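PDB 6BO0: MdbA protein from Corynebacterium matruchotii ATCC 14266, which probably catalyses disulfide bond formation in exported proteins, as a thiol-disulfide oxidoreductase of the DsbA family with a thioredoxin-type fold. Local coordinates for residues Leu139-Asp143 with Glu144-Lys148. Residues are numbered along the deposited sequence; the frame is centred on the assembly and turned at random. Where two conformers were deposited one is given.
Sequences LGAKD and ETVKK
A141 lays its methyl against the first turn of helix 143-151, where CB meets T145 CG2 and V146 CG2, each at 4.0 Å. T145 presents its two branches to different neighbours. CG2, anti to the backbone N, goes to the alanine methyl, while OG1, anti to the carbonyl carbon (chi1 -58°), is turned to K142. K142 CB is 3.8 Å from T145 OG1, a van der Waals contact; the hydroxyl's hydrogen bond is to D104 OD2. The lysine chain runs slantwise past the threonine, with CB and CE both near OG1, and carries NZ away to the carbonyl O of D103. V146 CG2 also lies 3.4 Å from K142 O. V146 N donates to K142 O over 3.0 Å, nearly straight at the hydrogen (165°); K147 N repeats this one residue on, 3.1 Å to D143 O. On the outer face, K147 NZ forms a salt bridge with E144 OE1 at 3.6 Å. Just upstream, G140, with positive phi, is the C-prime residue of the Schellman motif that ends helix 129-138. Two residues later K142 occupies the N-cap position of helix 143-151, though its side chain does not do the capping. D104 OD2 also accepts from K142 N, so one carboxylate ties the buried threonine hydroxyl and the N-cap backbone together; its negative charge near this helix start is probably favourable to the helix dipole.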
loop_
_atom_site.group_PDB
_atom_site.type_symbol
_atom_site.label_atom_id
_atom_site.label_comp_id
_atom_site.label_asym_id
_atom_site.label_seq_id
_atom_site.Cartn_x
_atom_site.Cartn_y
_atom_site.Cartn_z
ATOM N N LEU A 139 2.619 9.350 12.414
ATOM C CA LEU A 139 2.108 9.812 11.117
ATOM C C LEU A 139 0.641 10.227 11.149
ATOM O O LEU A 139 0.059 10.465 10.104
ATOM C CB LEU A 139 2.363 8.771 10.041
ATOM C CG LEU A 139 3.852 8.551 9.769
ATOM C CD1 LEU A 139 3.972 7.613 8.560
ATOM C CD2 LEU A 139 4.639 9.818 9.529
ATOM N N GLY A 140 0.060 10.349 12.332
ATOM C CA GLY A 140 -1.237 10.979 12.463
ATOM C C GLY A 140 -2.440 10.074 12.580
ATOM O O GLY A 140 -3.568 10.562 12.541
ATOM N N ALA A 141 -2.239 8.766 12.757
ATOM C CA ALA A 141 -3.382 7.852 12.851
ATOM C C ALA A 141 -4.225 8.138 14.098
ATOM O O ALA A 141 -3.707 8.556 15.131
ATOM C CB ALA A 141 -2.901 6.415 12.867
ATOM N N LYS A 142 -5.514 7.829 13.997
ATOM C CA LYS A 142 -6.433 7.899 15.121
ATOM C C LYS A 142 -5.997 6.954 16.237
ATOM O O LYS A 142 -5.377 5.917 15.983
ATOM C CB LYS A 142 -7.840 7.511 14.683
ATOM C CG LYS A 142 -8.519 8.505 13.736
ATOM C CD LYS A 142 -9.961 8.112 13.400
ATOM C CE LYS A 142 -10.050 6.948 12.407
ATOM N NZ LYS A 142 -11.438 6.544 11.999
ATOM N N ASP A 143 -6.373 7.290 17.469
ATOM C CA ASP A 143 -6.053 6.464 18.625
ATOM C C ASP A 143 -6.515 5.028 18.429
ATOM O O ASP A 143 -5.790 4.079 18.756
ATOM C CB ASP A 143 -6.694 7.073 19.891
ATOM C CG ASP A 143 -6.213 8.475 20.213
ATOM O OD1 ASP A 143 -5.129 8.873 19.780
ATOM O OD2 ASP A 143 -6.940 9.161 20.969
ATOM N N GLU A 144 -7.742 4.842 17.948
ATOM C CA GLU A 144 -8.276 3.496 17.781
ATOM C C GLU A 144 -7.524 2.715 16.695
ATOM O O GLU A 144 -7.384 1.488 16.789
ATOM C CB GLU A 144 -9.769 3.585 17.459
ATOM C CG GLU A 144 -10.472 2.255 17.326
ATOM C CD GLU A 144 -10.597 1.442 18.604
ATOM O OE1 GLU A 144 -10.171 1.881 19.718
ATOM O OE2 GLU A 144 -11.108 0.308 18.485
ATOM N N THR A 145 -7.070 3.429 15.666
ATOM C CA THR A 145 -6.286 2.780 14.606
ATOM C C THR A 145 -4.973 2.245 15.161
ATOM O O THR A 145 -4.572 1.132 14.867
ATOM C CB THR A 145 -6.032 3.748 13.467
ATOM O OG1 THR A 145 -7.293 4.212 12.976
ATOM C CG2 THR A 145 -5.201 3.149 12.343
ATOM N N VAL A 146 -4.310 3.063 15.961
ATOM C CA VAL A 146 -3.059 2.679 16.591
ATOM C C VAL A 146 -3.279 1.411 17.434
ATOM O O VAL A 146 -2.502 0.469 17.368
ATOM C CB VAL A 146 -2.510 3.860 17.426
ATOM C CG1 VAL A 146 -1.276 3.448 18.220
ATOM C CG2 VAL A 146 -2.157 5.043 16.527
ATOM N N LYS A 147 -4.350 1.420 18.243
ATOM C CA LYS A 147 -4.663 0.241 19.051
ATOM C C LYS A 147 -4.885 -1.004 18.173
ATOM O O LYS A 147 -4.379 -2.080 18.475
ATOM C CB LYS A 147 -5.894 0.525 19.902
ATOM C CG LYS A 147 -6.276 -0.611 20.835
ATOM C CD LYS A 147 -7.672 -0.442 21.396
ATOM C CE LYS A 147 -7.727 0.714 22.339
ATOM N NZ LYS A 147 -9.089 0.785 22.919
ATOM N N LYS A 148 -5.675 -0.857 17.100
ATOM C CA LYS A 148 -5.987 -2.007 16.272
ATOM C C LYS A 148 -4.735 -2.551 15.597
ATOM O O LYS A 148 -4.622 -3.762 15.379
ATOM C CB LYS A 148 -7.010 -1.660 15.223
ATOM C CG LYS A 148 -8.420 -1.551 15.792
ATOM C CD LYS A 148 -9.394 -1.385 14.646
ATOM C CE LYS A 148 -10.786 -1.082 15.102
ATOM N NZ LYS A 148 -11.667 -1.176 13.917
#